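Local atomic coordinates of GTP-binding protein (Pyrococcus horikoshii, PDB entry 1WXQ), a protein that probably binds GTP as an Obg-like P-loop GTPase carrying a TGS domain, though its cellular role is unknown. Residues A[69-74]-A[319-324]; A[187-192]-A[203-208]; A[353-358]-A[364-369]. One frame throughout, in Å; residues are numbered along the deposited sequence.

Contact 1: A[69-74]-A[319-324]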
loop_
_atom_site.group_PDB
_atom_site.type_symbol
_atom_site.label_atom_id
_atom_site.label_comp_id
_atom_site.label_asym_id
_atom_site.label_seq_id
_atom_site.Cartn_x
_atom_site.Cartn_y
_atom_site.Cartn_z
ATOM N N ALA A 69 -7.438 -14.961 6.321
ATOM C CA ALA A 69 -7.057 -13.942 7.287
ATOM C C ALA A 69 -7.446 -12.546 6.797
ATOM O O ALA A 69 -7.055 -12.126 5.702
ATOM C CB ALA A 69 -5.556 -14.005 7.534
ATOM N N LEU A 70 -8.234 -11.837 7.596
ATOM C CA LEU A 70 -8.624 -10.479 7.247
ATOM C C LEU A 70 -7.900 -9.512 8.196
ATOM O O LEU A 70 -8.376 -9.206 9.288
ATOM C CB LEU A 70 -10.144 -10.309 7.343
ATOM C CG LEU A 70 -10.965 -10.865 6.174
ATOM C CD1 LEU A 70 -10.927 -12.389 6.166
ATOM C CD2 LEU A 70 -12.396 -10.378 6.293
ATOM N N ILE A 71 -6.730 -9.054 7.760
ATOM C CA ILE A 71 -5.880 -8.149 8.523
ATOM C C ILE A 71 -6.258 -6.703 8.219
ATOM O O ILE A 71 -6.230 -6.290 7.069
ATOM C CB ILE A 71 -4.412 -8.374 8.122
ATOM C CG1 ILE A 71 -4.175 -9.869 7.879
ATOM C CG2 ILE A 71 -3.483 -7.843 9.200
ATOM C CD1 ILE A 71 -2.841 -10.200 7.236
ATOM N N PRO A 72 -6.615 -5.914 9.249
ATOM C CA PRO A 72 -7.000 -4.502 9.073
ATOM C C PRO A 72 -5.892 -3.564 8.578
ATOM O O PRO A 72 -4.720 -3.758 8.883
ATOM C CB PRO A 72 -7.535 -4.110 10.455
ATOM C CG PRO A 72 -6.750 -4.970 11.376
ATOM C CD PRO A 72 -6.759 -6.317 10.659
ATOM N N VAL A 73 -6.302 -2.538 7.830
ATOM C CA VAL A 73 -5.405 -1.558 7.220
ATOM C C VAL A 73 -6.060 -0.186 7.129
ATOM O O VAL A 73 -7.181 -0.068 6.651
ATOM C CB VAL A 73 -5.046 -1.980 5.768
ATOM C CG1 VAL A 73 -4.279 -0.857 5.055
ATOM C CG2 VAL A 73 -4.251 -3.278 5.782
ATOM N N LYS A 74 -5.350 0.855 7.555
ATOM C CA LYS A 74 -5.892 2.212 7.490
ATOM C C LYS A 74 -6.081 2.646 6.044
ATOM O O LYS A 74 -5.265 2.321 5.177
ATOM C CB LYS A 74 -4.955 3.208 8.167
ATOM C CG LYS A 74 -5.253 3.502 9.623
ATOM C CD LYS A 74 -4.559 4.795 10.055
ATOM C CE LYS A 74 -4.980 5.959 9.169
ATOM N NZ LYS A 74 -4.237 7.197 9.483
ATOM N N LEU A 319 4.443 -6.492 1.795
ATOM C CA LEU A 319 4.252 -6.910 3.172
ATOM C C LEU A 319 3.888 -8.394 3.167
ATOM O O LEU A 319 3.344 -8.905 2.189
ATOM C CB LEU A 319 3.143 -6.084 3.817
ATOM C CG LEU A 319 3.406 -4.572 3.801
ATOM C CD1 LEU A 319 2.150 -3.816 4.186
ATOM C CD2 LEU A 319 4.543 -4.233 4.756
ATOM N N ILE A 320 4.234 -9.095 4.241
ATOM C CA ILE A 320 3.916 -10.515 4.365
ATOM C C ILE A 320 3.349 -10.709 5.757
ATOM O O ILE A 320 3.800 -10.071 6.701
ATOM C CB ILE A 320 5.170 -11.396 4.230
ATOM C CG1 ILE A 320 6.227 -10.957 5.249
ATOM C CG2 ILE A 320 5.705 -11.339 2.805
ATOM C CD1 ILE A 320 7.388 -11.948 5.374
ATOM N N PRO A 321 2.341 -11.577 5.905
ATOM C CA PRO A 321 1.747 -11.816 7.231
ATOM C C PRO A 321 2.680 -12.697 8.091
ATOM O O PRO A 321 3.320 -13.613 7.584
ATOM C CB PRO A 321 0.421 -12.526 6.912
ATOM C CG PRO A 321 0.236 -12.358 5.411
ATOM C CD PRO A 321 1.645 -12.363 4.875
ATOM N N VAL A 322 2.752 -12.411 9.387
ATOM C CA VAL A 322 3.608 -13.162 10.303
ATOM C C VAL A 322 2.953 -13.211 11.686
ATOM O O VAL A 322 2.451 -12.205 12.176
ATOM C CB VAL A 322 5.005 -12.494 10.395
ATOM C CG1 VAL A 322 5.821 -13.105 11.525
ATOM C CG2 VAL A 322 5.732 -12.650 9.072
ATOM N N TYR A 323 2.964 -14.381 12.315
ATOM C CA TYR A 323 2.327 -14.557 13.626
ATOM C C TYR A 323 3.252 -15.003 14.747
ATOM O O TYR A 323 3.819 -16.091 14.684
ATOM C CB TYR A 323 1.202 -15.593 13.537
ATOM C CG TYR A 323 0.109 -15.277 12.543
ATOM C CD1 TYR A 323 0.321 -15.401 11.169
ATOM C CD2 TYR A 323 -1.161 -14.908 12.983
ATOM C CE1 TYR A 323 -0.712 -15.174 10.260
ATOM C CE2 TYR A 323 -2.197 -14.681 12.083
ATOM C CZ TYR A 323 -1.971 -14.819 10.727
ATOM O OH TYR A 323 -3.019 -14.627 9.850
ATOM N N PRO A 324 3.400 -14.173 15.795
ATOM C CA PRO A 324 4.253 -14.481 16.947
ATOM C C PRO A 324 3.465 -15.220 18.020
ATOM O O PRO A 324 2.358 -14.814 18.387
ATOM C CB PRO A 324 4.688 -13.109 17.422
ATOM C CG PRO A 324 3.457 -12.320 17.223
ATOM C CD PRO A 324 3.002 -12.754 15.828
#
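At the seam between the sheet of the P-loop GTPase-like domain and the beta-grasp sheet of the TGS region, Ala69 and Ile71 of strand 68-77 meet Tyr323 and Pro321 of strand 319-325. The two strands belong to different sheets: at their nearest point the CA atoms of Ile71 and Pro321 are 8.6 Å apart, and no hydrogen bond passes between segments 69-74 and 319-324. Side chains alone make the join. Ile71 leads with the end of its longer branch, whose CD1 lies 4.0 Å from Pro321 CB; Pro321 CG is only slightly farther from the same methyl. CG1 stands beside the backbone N (chi1 -37°) and the chain runs on extended to CD1, while CG2 is turned to the other side, anti to N. The isoleucine branch and the proline ring cross at about a right angle, and the methyl lies against the CB-CG side of the ring.

Ala69 and Ile71, like Pro321 and Tyr323, are two residues apart and so fall on the same face of their strand, and the second pair repeats the meeting in a different form. Tyr323 reaches across with its far end, and its OH comes 3.5 Å from Ala69 CB, a contact of the hydroxyl oxygen with a methyl. Its ring also meets that of His48, the planes at about 45°, and Pro49 and Val342 touch the same side chain.

Strand 68-77 is meanwhile engaged in its own sheet: the backbones of Ala69, Ile71 and Val73 bond to Thr46, Ala44 and Thr42 of antiparallel strand 39-47. Leu344 of strand 343-346 packs on Ile71, and Phe386 on Pro321. All four touching residues are buried.

Contact 2: A[187-192]-A[203-208]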
loop_
_atom_site.group_PDB
_atom_site.type_symbol
_atom_site.label_atom_id
_atom_site.label_comp_id
_atom_site.label_asym_id
_atom_site.label_seq_id
_atom_site.Cartn_x
_atom_site.Cartn_y
_atom_site.Cartn_z
ATOM N N HIS A 187 22.171 7.359 -4.341
ATOM C CA HIS A 187 23.082 6.346 -4.856
ATOM C C HIS A 187 22.695 5.967 -6.273
ATOM O O HIS A 187 23.548 5.852 -7.147
ATOM C CB HIS A 187 23.052 5.116 -3.933
ATOM C CG HIS A 187 23.892 3.969 -4.405
ATOM N ND1 HIS A 187 23.466 3.079 -5.368
ATOM C CD2 HIS A 187 25.138 3.571 -4.052
ATOM C CE1 HIS A 187 24.413 2.183 -5.587
ATOM N NE2 HIS A 187 25.439 2.460 -4.801
ATOM N N LYS A 188 21.398 5.811 -6.495
ATOM C CA LYS A 188 20.866 5.422 -7.788
ATOM C C LYS A 188 21.039 6.450 -8.899
ATOM O O LYS A 188 21.099 6.089 -10.072
ATOM C CB LYS A 188 19.391 5.086 -7.637
ATOM C CG LYS A 188 18.734 4.542 -8.885
ATOM C CD LYS A 188 17.273 4.245 -8.618
ATOM C CE LYS A 188 16.553 3.866 -9.896
ATOM N NZ LYS A 188 15.162 3.412 -9.612
ATOM N N LEU A 189 21.107 7.726 -8.539
ATOM C CA LEU A 189 21.254 8.791 -9.523
ATOM C C LEU A 189 22.616 9.468 -9.416
ATOM O O LEU A 189 22.711 10.655 -9.770
ATOM C CB LEU A 189 20.151 9.834 -9.327
ATOM C CG LEU A 189 18.691 9.376 -9.358
ATOM C CD1 LEU A 189 17.786 10.514 -8.923
ATOM C CD2 LEU A 189 18.328 8.911 -10.765
ATOM N N ASN A 190 23.614 8.724 -8.949
ATOM C CA ASN A 190 24.973 9.245 -8.818
ATOM C C ASN A 190 24.993 10.679 -8.308
ATOM O O ASN A 190 25.650 11.540 -8.862
ATOM C CB ASN A 190 25.648 9.217 -10.193
ATOM C CG ASN A 190 25.986 7.807 -10.588
ATOM O OD1 ASN A 190 26.388 6.983 -9.777
ATOM N ND2 ASN A 190 25.898 7.563 -11.907
ATOM N N LEU A 191 24.217 10.947 -7.253
ATOM C CA LEU A 191 24.308 12.297 -6.707
ATOM C C LEU A 191 25.410 12.409 -5.649
ATOM O O LEU A 191 25.880 11.424 -5.096
ATOM C CB LEU A 191 22.955 12.653 -6.090
ATOM C CG LEU A 191 21.830 12.688 -7.125
ATOM C CD1 LEU A 191 20.446 12.538 -6.489
ATOM C CD2 LEU A 191 21.795 13.992 -7.922
ATOM N N PRO A 192 25.903 13.658 -5.470
ATOM C CA PRO A 192 27.033 13.942 -4.602
ATOM C C PRO A 192 26.592 14.194 -3.158
ATOM O O PRO A 192 25.489 14.647 -2.892
ATOM C CB PRO A 192 27.672 15.218 -5.141
ATOM C CG PRO A 192 26.586 16.006 -5.876
ATOM C CD PRO A 192 25.452 14.895 -6.097
ATOM N N LEU A 203 17.506 17.857 -8.464
ATOM C CA LEU A 203 16.420 17.943 -7.520
ATOM C C LEU A 203 15.108 17.331 -8.019
ATOM O O LEU A 203 14.501 16.492 -7.339
ATOM C CB LEU A 203 16.226 19.393 -7.115
ATOM C CG LEU A 203 17.261 19.905 -6.118
ATOM C CD1 LEU A 203 17.168 21.422 -5.964
ATOM C CD2 LEU A 203 17.015 19.216 -4.797
ATOM N N LEU A 204 14.671 17.737 -9.205
ATOM C CA LEU A 204 13.428 17.209 -9.759
ATOM C C LEU A 204 13.561 15.684 -9.948
ATOM O O LEU A 204 12.661 14.903 -9.587
ATOM C CB LEU A 204 13.126 17.897 -11.090
ATOM C CG LEU A 204 11.914 17.371 -11.836
ATOM C CD1 LEU A 204 10.735 17.331 -10.903
ATOM C CD2 LEU A 204 11.619 18.273 -13.036
ATOM N N ALA A 205 14.700 15.267 -10.494
ATOM C CA ALA A 205 14.945 13.848 -10.717
ATOM C C ALA A 205 14.959 13.117 -9.380
ATOM O O ALA A 205 14.434 12.013 -9.252
ATOM C CB ALA A 205 16.275 13.647 -11.426
ATOM N N PHE A 206 15.578 13.732 -8.379
ATOM C CA PHE A 206 15.629 13.109 -7.068
ATOM C C PHE A 206 14.222 13.074 -6.488
ATOM O O PHE A 206 13.843 12.100 -5.854
ATOM C CB PHE A 206 16.574 13.864 -6.135
ATOM C CG PHE A 206 16.485 13.418 -4.703
ATOM C CD1 PHE A 206 15.689 14.110 -3.796
ATOM C CD2 PHE A 206 17.162 12.287 -4.267
ATOM C CE1 PHE A 206 15.567 13.681 -2.472
ATOM C CE2 PHE A 206 17.050 11.848 -2.951
ATOM C CZ PHE A 206 16.249 12.548 -2.048
ATOM N N ALA A 207 13.452 14.132 -6.721
ATOM C CA ALA A 207 12.081 14.186 -6.221
ATOM C C ALA A 207 11.253 13.039 -6.800
ATOM O O ALA A 207 10.563 12.334 -6.069
ATOM C CB ALA A 207 11.426 15.537 -6.575
ATOM N N SER A 208 11.330 12.860 -8.116
ATOM C CA SER A 208 10.580 11.811 -8.787
ATOM C C SER A 208 10.961 10.443 -8.231
ATOM O O SER A 208 10.097 9.592 -8.012
ATOM C CB SER A 208 10.835 11.851 -10.309
ATOM O OG SER A 208 10.253 13.011 -10.911
#
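A Schellman motif closes helix 179-188, and the two leucines that flank its C-prime residue, Leu189 and Leu191, pack on Ala205 and Phe206 of helix 200-214. Leu189 reaches the backbone of that helix: its CD1 lies 3.7 Å from Ala205 O and 3.9 Å from Phe206 CA. The same methyl is 4.3 Å from Ala205 CB. CG of Leu189 is anti to the carbonyl carbon (chi1 -56°) and CD1 continues extended beyond it, which makes this methyl the leading tip of the side chain.

Between the leucines, Asn190 takes a positive phi of 40°, the backbone turn by which the motif ends the helix. Leu191 N is directed back to Met186 O, while Asn190 N makes a weak bond of 3.4 Å to His187 O. The chain therefore leaves the helix with Leu191 on the same flank as Leu189, both side chains set off toward helix 200-214.

Leu191 meets the aromatic residue itself. Its CD1 is 4.0 Å from Phe206 CD2 and 4.1 Å from Phe206 CB, so the methyl sits at the root of the side chain, where ring and CB join; the approach to the ring is oblique. With CG of Phe206 anti to its own N (chi1 170°), the CD2 side of the ring and CB are both met by that one leucine methyl. Trp198, from the loop joining the two helices, meets the phenylalanine edge-to-face and also touches Leu191. Ala185 and Met186 of helix 179-188 and Leu146 of helix 127-147 touch Phe206 as well, and it is buried.

Contact 3: A[353-358]-A[364-369]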
loop_
_atom_site.group_PDB
_atom_site.type_symbol
_atom_site.label_atom_id
_atom_site.label_comp_id
_atom_site.label_asym_id
_atom_site.label_seq_id
_atom_site.Cartn_x
_atom_site.Cartn_y
_atom_site.Cartn_z
ATOM N N ASP A 353 13.073 -8.324 14.246
ATOM C CA ASP A 353 12.249 -7.203 13.790
ATOM C C ASP A 353 10.825 -7.476 14.228
ATOM O O ASP A 353 10.094 -6.565 14.580
ATOM C CB ASP A 353 12.275 -7.054 12.255
ATOM C CG ASP A 353 13.610 -6.548 11.726
ATOM O OD1 ASP A 353 14.144 -5.583 12.297
ATOM O OD2 ASP A 353 14.121 -7.091 10.724
ATOM N N LEU A 354 10.422 -8.739 14.188
ATOM C CA LEU A 354 9.069 -9.096 14.605
ATOM C C LEU A 354 8.919 -8.862 16.111
ATOM O O LEU A 354 7.828 -8.583 16.591
ATOM C CB LEU A 354 8.766 -10.555 14.266
ATOM C CG LEU A 354 7.476 -11.067 14.900
ATOM C CD1 LEU A 354 6.275 -10.323 14.297
ATOM C CD2 LEU A 354 7.367 -12.577 14.707
ATOM N N ALA A 355 10.024 -8.966 16.846
ATOM C CA ALA A 355 10.018 -8.734 18.295
ATOM C C ALA A 355 9.688 -7.268 18.602
ATOM O O ALA A 355 8.882 -6.975 19.487
ATOM C CB ALA A 355 11.382 -9.094 18.902
ATOM N N PHE A 356 10.300 -6.349 17.859
ATOM C CA PHE A 356 10.052 -4.926 18.089
ATOM C C PHE A 356 8.621 -4.507 17.798
ATOM O O PHE A 356 8.074 -3.633 18.481
ATOM C CB PHE A 356 11.043 -4.069 17.295
ATOM C CG PHE A 356 12.385 -3.943 17.963
ATOM C CD1 PHE A 356 12.534 -3.168 19.110
ATOM C CD2 PHE A 356 13.497 -4.615 17.466
ATOM C CE1 PHE A 356 13.778 -3.066 19.748
ATOM C CE2 PHE A 356 14.741 -4.516 18.100
ATOM C CZ PHE A 356 14.876 -3.740 19.243
ATOM N N LYS A 357 8.000 -5.125 16.802
ATOM C CA LYS A 357 6.616 -4.790 16.515
ATOM C C LYS A 357 5.786 -5.030 17.769
ATOM O O LYS A 357 4.878 -4.259 18.066
ATOM C CB LYS A 357 6.068 -5.634 15.360
ATOM C CG LYS A 357 6.398 -5.083 13.998
ATOM C CD LYS A 357 6.011 -3.617 13.890
ATOM C CE LYS A 357 6.154 -3.126 12.455
ATOM N NZ LYS A 357 5.299 -3.938 11.532
ATOM N N VAL A 358 6.106 -6.096 18.503
ATOM C CA VAL A 358 5.385 -6.407 19.730
ATOM C C VAL A 358 5.782 -5.383 20.800
ATOM O O VAL A 358 4.953 -4.581 21.238
ATOM C CB VAL A 358 5.709 -7.834 20.261
ATOM C CG1 VAL A 358 4.803 -8.155 21.463
ATOM C CG2 VAL A 358 5.533 -8.874 19.156
ATOM N N LYS A 364 14.773 -5.777 22.402
ATOM C CA LYS A 364 16.063 -5.574 23.035
ATOM C C LYS A 364 16.625 -6.855 23.631
ATOM O O LYS A 364 17.763 -7.228 23.346
ATOM C CB LYS A 364 15.954 -4.493 24.109
ATOM C CG LYS A 364 15.780 -3.102 23.532
ATOM C CD LYS A 364 16.915 -2.775 22.564
ATOM C CE LYS A 364 16.945 -1.304 22.219
ATOM N NZ LYS A 364 18.093 -0.980 21.337
ATOM N N GLY A 365 15.830 -7.534 24.454
ATOM C CA GLY A 365 16.301 -8.764 25.065
ATOM C C GLY A 365 16.258 -9.974 24.150
ATOM O O GLY A 365 16.281 -11.102 24.629
ATOM N N PHE A 366 16.209 -9.747 22.837
ATOM C CA PHE A 366 16.133 -10.838 21.868
ATOM C C PHE A 366 17.311 -11.787 21.934
ATOM O O PHE A 366 18.461 -11.367 22.039
ATOM C CB PHE A 366 16.021 -10.287 20.437
ATOM C CG PHE A 366 15.903 -11.359 19.379
ATOM C CD1 PHE A 366 14.683 -11.977 19.131
ATOM C CD2 PHE A 366 17.018 -11.770 18.652
ATOM C CE1 PHE A 366 14.571 -12.988 18.175
ATOM C CE2 PHE A 366 16.913 -12.775 17.698
ATOM C CZ PHE A 366 15.688 -13.384 17.461
ATOM N N LEU A 367 17.024 -13.079 21.871
ATOM C CA LEU A 367 18.089 -14.072 21.886
ATOM C C LEU A 367 18.018 -14.872 20.588
ATOM O O LEU A 367 18.998 -14.962 19.853
ATOM C CB LEU A 367 17.963 -14.989 23.116
ATOM C CG LEU A 367 18.192 -14.334 24.489
ATOM C CD1 LEU A 367 18.178 -15.390 25.580
ATOM C CD2 LEU A 367 19.540 -13.602 24.488
ATOM N N TYR A 368 16.852 -15.430 20.293
ATOM C CA TYR A 368 16.682 -16.207 19.075
ATOM C C TYR A 368 15.227 -16.577 18.873
ATOM O O TYR A 368 14.396 -16.379 19.756
ATOM C CB TYR A 368 17.539 -17.480 19.124
ATOM C CG TYR A 368 17.093 -18.470 20.171
ATOM C CD1 TYR A 368 17.336 -18.242 21.524
ATOM C CD2 TYR A 368 16.388 -19.615 19.813
ATOM C CE1 TYR A 368 16.881 -19.129 22.500
ATOM C CE2 TYR A 368 15.927 -20.510 20.779
ATOM C CZ TYR A 368 16.173 -20.261 22.120
ATOM O OH TYR A 368 15.693 -21.128 23.077
ATOM N N ALA A 369 14.922 -17.125 17.704
ATOM C CA ALA A 369 13.548 -17.516 17.393
ATOM C C ALA A 369 13.428 -18.948 16.898
ATOM O O ALA A 369 14.395 -19.553 16.466
ATOM C CB ALA A 369 12.950 -16.558 16.351
#
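Lys364 meets the aromatic ring of Phe356 with its backbone nitrogen and an aliphatic methylene: Phe356 CZ lies 3.8 Å from Lys364 N and 4.0 Å from Lys364 CD. The contact belongs to the TGS domain, a ubiquitin-like beta-grasp module, and ties helix 351-358 to the end of the short helix 360-364 and the start of strand 366-371. The lysine chain bends at its second torsion (chi2 -56°), which brings CD to Phe356 CZ; the two side chains cross obliquely. Both residues are exposed, so this half of the contact lies at the surface.

The inner half pairs Ala355 with Phe366, both buried, the methyl approaching the ring obliquely. Helix 351-358 also rests on the sheet here, since Ile392 of strand 388-394 touches Ala355 and Leu354. Just after Phe366, Leu367 and Tyr368 both face Val393 in a classic beta bulge. Tyr368 N, within the bulge, lies over one face of the Phe366 ring, 3.6 Å above its plane and offset toward the rim, while the ring's CD1 stands 4.4 Å from Ala355 CB.

In the fold
Contacts 1 and 3 share a sheet and touch: Val322 CG1 of segment 319-324 packs 3.6 Å from Leu354 CD2 of segment 353-358, and Pro324 CB lies 3.9 Å from the same methyl. Through this packing strand 319-325 links the seam with the GTPase-like domain to the helix of the TGS domain; the two centres are 18 Å apart. Contact 2 stands apart, in helices inserted between strands 104-110 and 217-222; its centre is about 33 Å from that of contact 1 and 35 Å from that of contact 3. Strand 68-77 of contact 1 runs beside strand 2-7, which leads into a probable P-loop containing Gly12, Lys13 and Ser14.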